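Local atomic coordinates of Lmo0131 protein (Listeria monocytogenes, PDB entry 4Q6J), a protein that is of unproven function but, as an EAL-domain protein with a TIM-barrel fold, may hydrolyse cyclic di-GMP. Residues B[174-179]-B[208-213]; B[123-128]-B[153-158]. All coordinates share one frame; numbering follows the deposited sequence.

Interaction 1: residues B[174-179]-B[208-213]; sequences IVKTDM and KVVTEG
Lys176 and Glu212 form a salt bridge across the strand pair, with Lys176 NZ 2.9 Å from Glu212 OE2. The ammonium meets this oxygen from above the carboxylate plane, 49° out of it. A bend at chi3 (67°) in the lysine chain leaves CE against Val210 and NZ at the carboxylate, while the chain of Glu212 runs extended beyond CG and reaches back toward residue 176. Gln232 OE1 accepts a second hydrogen bond from Lys176 NZ.

Four backbone bonds join the parallel strands 174-177 and 208-211 and carry the ladder one residue further, to Glu212. The shortest runs from Val210 N to Val175 O (2.8 Å). Val175 N bonds to Lys208 O, and Thr177 N to Val210 O. The last links Glu212 N to Thr177 O at 3.0 Å. Water 1 is bonded to Thr177 OG1 (2.8 Å) and lies where the two chains leave the sheet. Water 2 donates to the carbonyls of Met179 and Gly213, bridging the segment ends.

On one face of the sheet Val210 sits beside Lys176, the two side chains pointing the same way. Lys176 CE rests 3.7 Å from Val210 CB, so the aliphatic part of the chain is packed while its tip is bonded. Ile174 CG2 touches Val210 CG2 at 3.6 Å on the same face. On the other face Thr177 OG1 lies against Thr211 CG2 (3.3 Å). Val175 and Val209 also point that way, and both pack on Cys202 of helix 189-204. Beyond the strands, Met179 CB lies against Gly213 CA (3.7 Å); the positive phi of Gly213 suits a glycine.

Strand 174-177, helix 189-204 and strand 208-211 make a beta-alpha-beta unit of the TIM barrel. Lys176 and Val210 face away from that helix, toward the barrel interior.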
loop_
_atom_site.group_PDB
_atom_site.type_symbol
_atom_site.label_atom_id
_atom_site.label_comp_id
_atom_site.label_asym_id
_atom_site.label_seq_id
_atom_site.Cartn_x
_atom_site.Cartn_y
_atom_site.Cartn_z
ATOM N N ILE B 174 18.882 -16.819 -5.159
ATOM C CA ILE B 174 18.456 -16.567 -6.532
ATOM C C ILE B 174 17.519 -15.356 -6.596
ATOM O O ILE B 174 16.560 -15.241 -5.837
ATOM C CB ILE B 174 17.750 -17.806 -7.145
ATOM C CG1 ILE B 174 18.723 -18.973 -7.308
ATOM C CG2 ILE B 174 17.090 -17.474 -8.466
ATOM C CD1 ILE B 174 18.204 -20.228 -6.683
ATOM N N VAL B 175 17.847 -14.440 -7.494
ATOM C CA VAL B 175 17.001 -13.296 -7.781
ATOM C C VAL B 175 16.218 -13.565 -9.050
ATOM O O VAL B 175 16.805 -13.873 -10.082
ATOM C CB VAL B 175 17.843 -12.027 -7.978
ATOM C CG1 VAL B 175 17.042 -10.944 -8.702
ATOM C CG2 VAL B 175 18.393 -11.547 -6.628
ATOM N N LYS B 176 14.901 -13.452 -8.957
ATOM C CA LYS B 176 14.025 -13.625 -10.096
ATOM C C LYS B 176 13.464 -12.268 -10.512
ATOM O O LYS B 176 13.129 -11.417 -9.675
ATOM C CB LYS B 176 12.919 -14.630 -9.763
ATOM C CG LYS B 176 13.504 -15.885 -9.142
ATOM C CD LYS B 176 12.583 -17.083 -9.190
ATOM C CE LYS B 176 12.350 -17.583 -10.610
ATOM N NZ LYS B 176 11.070 -18.329 -10.686
ATOM N N THR B 177 13.399 -12.055 -11.816
ATOM C CA THR B 177 12.876 -10.812 -12.361
ATOM C C THR B 177 11.644 -11.094 -13.181
ATOM O O THR B 177 11.531 -12.142 -13.793
ATOM C CB THR B 177 13.921 -10.154 -13.234
ATOM O OG1 THR B 177 14.286 -11.062 -14.281
ATOM C CG2 THR B 177 15.147 -9.819 -12.395
ATOM N N ASP B 178 10.699 -10.174 -13.188
ATOM C CA ASP B 178 9.468 -10.482 -13.879
ATOM C C ASP B 178 9.509 -9.955 -15.303
ATOM O O ASP B 178 10.512 -9.383 -15.746
ATOM C CB ASP B 178 8.226 -10.067 -13.074
ATOM C CG ASP B 178 8.005 -8.592 -13.042
ATOM O OD1 ASP B 178 7.375 -8.073 -13.983
ATOM O OD2 ASP B 178 8.419 -7.964 -12.053
HETATM N N MSE B 179 8.441 -10.165 -16.048
HETATM C CA MSE B 179 8.456 -10.019 -17.478
HETATM C C MSE B 179 8.796 -8.613 -17.935
HETATM O O MSE B 179 9.468 -8.471 -18.942
HETATM C CB MSE B 179 7.151 -10.545 -18.059
HETATM C CG MSE B 179 6.104 -9.481 -18.286
HETATM SE SE MSE B 179 6.236 -8.858 -20.144
HETATM C CE MSE B 179 4.369 -9.399 -20.450
ATOM N N LYS B 208 22.649 -16.138 -8.181
ATOM C CA LYS B 208 22.339 -16.272 -9.586
ATOM C C LYS B 208 21.012 -15.601 -9.887
ATOM O O LYS B 208 20.234 -15.341 -8.987
ATOM C CB LYS B 208 22.295 -17.737 -9.971
ATOM C CG LYS B 208 23.645 -18.378 -9.724
ATOM C CD LYS B 208 23.843 -19.698 -10.364
ATOM C CE LYS B 208 25.296 -20.090 -10.253
ATOM N NZ LYS B 208 25.452 -21.435 -10.792
ATOM N N VAL B 209 20.752 -15.327 -11.154
ATOM C CA VAL B 209 19.560 -14.609 -11.563
ATOM C C VAL B 209 18.709 -15.484 -12.468
ATOM O O VAL B 209 19.251 -16.132 -13.358
ATOM C CB VAL B 209 19.974 -13.372 -12.382
ATOM C CG1 VAL B 209 18.768 -12.693 -12.971
ATOM C CG2 VAL B 209 20.729 -12.406 -11.519
ATOM N N VAL B 210 17.387 -15.490 -12.276
ATOM C CA VAL B 210 16.466 -16.122 -13.227
ATOM C C VAL B 210 15.649 -15.007 -13.854
ATOM O O VAL B 210 15.065 -14.225 -13.129
ATOM C CB VAL B 210 15.430 -17.089 -12.569
ATOM C CG1 VAL B 210 14.475 -17.611 -13.637
ATOM C CG2 VAL B 210 16.084 -18.243 -11.853
ATOM N N THR B 211 15.607 -14.906 -15.180
ATOM C CA THR B 211 14.721 -13.929 -15.799
ATOM C C THR B 211 13.476 -14.654 -16.313
ATOM O O THR B 211 13.591 -15.505 -17.172
ATOM C CB THR B 211 15.427 -13.164 -16.949
ATOM O OG1 THR B 211 16.031 -14.094 -17.849
ATOM C CG2 THR B 211 16.495 -12.257 -16.411
ATOM N N GLU B 212 12.302 -14.328 -15.758
ATOM C CA GLU B 212 11.041 -14.885 -16.217
ATOM C C GLU B 212 10.478 -14.004 -17.325
ATOM O O GLU B 212 10.945 -12.887 -17.545
ATOM C CB GLU B 212 10.013 -14.936 -15.093
ATOM C CG GLU B 212 10.531 -15.482 -13.797
ATOM C CD GLU B 212 9.407 -15.693 -12.784
ATOM O OE1 GLU B 212 8.221 -15.625 -13.170
ATOM O OE2 GLU B 212 9.692 -15.920 -11.598
ATOM N N GLY B 213 9.464 -14.510 -18.013
ATOM C CA GLY B 213 8.817 -13.747 -19.056
ATOM C C GLY B 213 9.618 -13.755 -20.337
ATOM O O GLY B 213 9.404 -12.908 -21.194
HETATM O O HOH W 1 12.514 -11.132 -16.476
HETATM O O HOH W 2 9.448 -10.133 -21.448
#

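Interaction 2: residues B[123-128]-B[153-158]; sequences EIEIIE and SMDDFG. With EDO (1,2-ethanediol), chain Q; EDO (1,2-ethanediol), chain N.
Ser153 lies over the end of Glu123, its OG 2.7 Å from Glu123 OE2. The hydroxyl donates this bond from above the carboxylate plane, 43° out of it. Glu123 is fully stretched, with CG anti to the backbone N (chi1 168°), and this carries its carboxylate across to the serine. The same hydroxyl oxygen also rests 3.3 Å from Glu125 CB. The other carboxylate oxygen, Glu123 OE1, accepts a bond of 2.6 Å from O1 of a 1,2-ethanediol (chain N). That molecule probably comes from the crystallisation liquor. Glu123 OE1 also forms a long, weak ion pair with Lys27.

The backbones pair as parallel strands. Ser153 N bonds to Ile124 O, and Ile126 N to Ser153 O. The third bond, Asp155 N to Ile126 O (3.1 Å), falls just past the end of strand 151-154.

Strands 122-127 and 151-154 are neighbours in the TIM barrel, with helix 136-146 between them in the chain. Asp155 and Asp156 follow strand 151-154; in EAL relatives an aspartate pair at this place belongs to the metal-binding region, and the same role is probable here.

Asp155 approaches Glu125 at about a right angle. Its CB lies 3.3 Å from Glu125 OE2, and the two carboxylate planes are turned 55° apart. Asp155 OD2 touches Ile127 CG2 at 3.6 Å and receives a weak bond from O2 of the second ethanediol (chain Q). Arg129 NE donates a hydrogen bond to the backbone O of Asp155.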
loop_
_atom_site.group_PDB
_atom_site.type_symbol
_atom_site.label_atom_id
_atom_site.label_comp_id
_atom_site.label_asym_id
_atom_site.label_seq_id
_atom_site.Cartn_x
_atom_site.Cartn_y
_atom_site.Cartn_z
ATOM N N GLU B 123 13.593 -25.117 -3.593
ATOM C CA GLU B 123 13.784 -23.675 -3.551
ATOM C C GLU B 123 12.522 -23.026 -2.946
ATOM O O GLU B 123 11.418 -23.271 -3.402
ATOM C CB GLU B 123 14.039 -23.162 -4.969
ATOM C CG GLU B 123 13.980 -21.669 -5.114
ATOM C CD GLU B 123 14.271 -21.238 -6.569
ATOM O OE1 GLU B 123 15.204 -21.814 -7.161
ATOM O OE2 GLU B 123 13.575 -20.358 -7.127
ATOM N N ILE B 124 12.706 -22.249 -1.885
ATOM C CA ILE B 124 11.645 -21.397 -1.367
ATOM C C ILE B 124 11.731 -20.083 -2.099
ATOM O O ILE B 124 12.738 -19.401 -2.020
ATOM C CB ILE B 124 11.802 -21.125 0.133
ATOM C CG1 ILE B 124 11.530 -22.396 0.945
ATOM C CG2 ILE B 124 10.888 -19.990 0.584
ATOM C CD1 ILE B 124 11.769 -22.235 2.433
ATOM N N GLU B 125 10.671 -19.758 -2.834
ATOM C CA GLU B 125 10.581 -18.513 -3.571
ATOM C C GLU B 125 9.678 -17.541 -2.818
ATOM O O GLU B 125 8.487 -17.775 -2.653
ATOM C CB GLU B 125 10.057 -18.744 -4.983
ATOM C CG GLU B 125 9.707 -17.438 -5.641
ATOM C CD GLU B 125 9.273 -17.574 -7.075
ATOM O OE1 GLU B 125 9.471 -18.629 -7.679
ATOM O OE2 GLU B 125 8.728 -16.599 -7.623
ATOM N N ILE B 126 10.260 -16.457 -2.335
ATOM C CA ILE B 126 9.555 -15.510 -1.487
ATOM C C ILE B 126 8.701 -14.609 -2.370
ATOM O O ILE B 126 9.213 -13.986 -3.306
ATOM C CB ILE B 126 10.543 -14.661 -0.619
ATOM C CG1 ILE B 126 11.493 -15.569 0.162
ATOM C CG2 ILE B 126 9.784 -13.694 0.300
ATOM C CD1 ILE B 126 12.652 -14.847 0.743
ATOM N N ILE B 127 7.404 -14.573 -2.091
ATOM C CA ILE B 127 6.468 -13.772 -2.861
ATOM C C ILE B 127 5.745 -12.748 -1.960
ATOM O O ILE B 127 6.055 -12.649 -0.768
ATOM C CB ILE B 127 5.462 -14.651 -3.681
ATOM C CG1 ILE B 127 4.503 -15.431 -2.778
ATOM C CG2 ILE B 127 6.194 -15.551 -4.612
ATOM C CD1 ILE B 127 3.263 -15.852 -3.490
ATOM N N GLU B 128 4.821 -11.970 -2.530
ATOM C CA GLU B 128 4.010 -11.024 -1.763
ATOM C C GLU B 128 4.841 -10.183 -0.801
ATOM O O GLU B 128 4.502 -10.022 0.362
ATOM C CB GLU B 128 2.863 -11.764 -1.061
ATOM C CG GLU B 128 1.957 -12.398 -2.102
ATOM C CD GLU B 128 0.831 -13.266 -1.548
ATOM O OE1 GLU B 128 0.601 -13.256 -0.337
ATOM O OE2 GLU B 128 0.159 -13.968 -2.337
ATOM N N SER B 153 14.931 -18.056 -3.061
ATOM C CA SER B 153 14.878 -17.033 -4.085
ATOM C C SER B 153 13.849 -15.977 -3.722
ATOM O O SER B 153 13.121 -16.129 -2.769
ATOM C CB SER B 153 14.542 -17.643 -5.441
ATOM O OG SER B 153 13.296 -18.262 -5.404
HETATM N N MSE B 154 13.788 -14.900 -4.497
HETATM C CA MSE B 154 12.786 -13.858 -4.275
HETATM C C MSE B 154 12.251 -13.444 -5.624
HETATM O O MSE B 154 12.994 -13.344 -6.594
HETATM C CB MSE B 154 13.388 -12.655 -3.518
HETATM C CG MSE B 154 14.489 -11.944 -4.253
HETATM SE SE MSE B 154 15.295 -10.410 -3.316
HETATM C CE MSE B 154 13.734 -9.183 -3.456
ATOM N N ASP B 155 10.953 -13.206 -5.689
ATOM C CA ASP B 155 10.318 -12.847 -6.957
ATOM C C ASP B 155 10.312 -11.335 -7.199
ATOM O O ASP B 155 10.712 -10.562 -6.326
ATOM C CB ASP B 155 8.891 -13.380 -6.992
ATOM C CG ASP B 155 7.922 -12.479 -6.275
ATOM O OD1 ASP B 155 8.370 -11.703 -5.399
ATOM O OD2 ASP B 155 6.703 -12.542 -6.582
ATOM N N ASP B 156 9.839 -10.933 -8.379
ATOM C CA ASP B 156 9.441 -9.540 -8.650
ATOM C C ASP B 156 10.555 -8.545 -8.374
ATOM O O ASP B 156 10.282 -7.460 -7.896
ATOM C CB ASP B 156 8.239 -9.139 -7.760
ATOM C CG ASP B 156 6.874 -9.588 -8.315
ATOM O OD1 ASP B 156 6.807 -10.435 -9.229
ATOM O OD2 ASP B 156 5.846 -9.077 -7.814
ATOM N N PHE B 157 11.809 -8.905 -8.659
ATOM C CA PHE B 157 12.860 -8.045 -8.171
ATOM C C PHE B 157 12.726 -6.657 -8.765
ATOM O O PHE B 157 12.794 -6.432 -9.948
ATOM C CB PHE B 157 14.283 -8.585 -8.414
ATOM C CG PHE B 157 15.346 -7.726 -7.777
ATOM C CD1 PHE B 157 15.850 -6.637 -8.448
ATOM C CD2 PHE B 157 15.750 -7.941 -6.482
ATOM C CE1 PHE B 157 16.788 -5.826 -7.868
ATOM C CE2 PHE B 157 16.684 -7.116 -5.891
ATOM C CZ PHE B 157 17.207 -6.063 -6.587
ATOM N N GLY B 158 12.567 -5.731 -7.850
ATOM C CA GLY B 158 12.620 -4.312 -8.052
ATOM C C GLY B 158 11.269 -3.723 -8.351
ATOM O O GLY B 158 11.066 -2.547 -8.108
HETATM C C1 EDO Q . 2.168 -12.824 -6.309
HETATM O O1 EDO Q . 3.158 -13.711 -6.850
HETATM C C2 EDO Q . 2.576 -11.375 -6.527
HETATM O O2 EDO Q . 3.725 -11.087 -5.739
HETATM C C1 EDO N . 17.229 -20.985 -9.991
HETATM O O1 EDO N . 15.900 -20.812 -9.477
HETATM C C2 EDO N . 17.305 -22.179 -10.929
HETATM O O2 EDO N . 16.581 -21.912 -12.134
#

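Overall arrangement
Interaction 2 precedes interaction 1 along the chain, and their centres lie 9 Å apart in one barrel sheet. Strands 151-154 and 174-177 are neighbours, which makes the order 122-127, 151-154, 174-177, 208-211 continuous. Lys176 N is 3.0 Å from Met154 O, and Lys176 O is 3.0 Å from Phe157 N; both are probable hydrogen bonds. Side chains meet too: Ile174 CD1 packs 3.4 Å from Glu123 OE1. Lys176 forms a long, weak ion pair with Glu125, and Glu212 touches Glu125. Asp155 and Glu212 follow the C-terminal ends of their strands, with Glu125 and Lys176 close by inside the barrel, consistent with the active-site side of an EAL barrel.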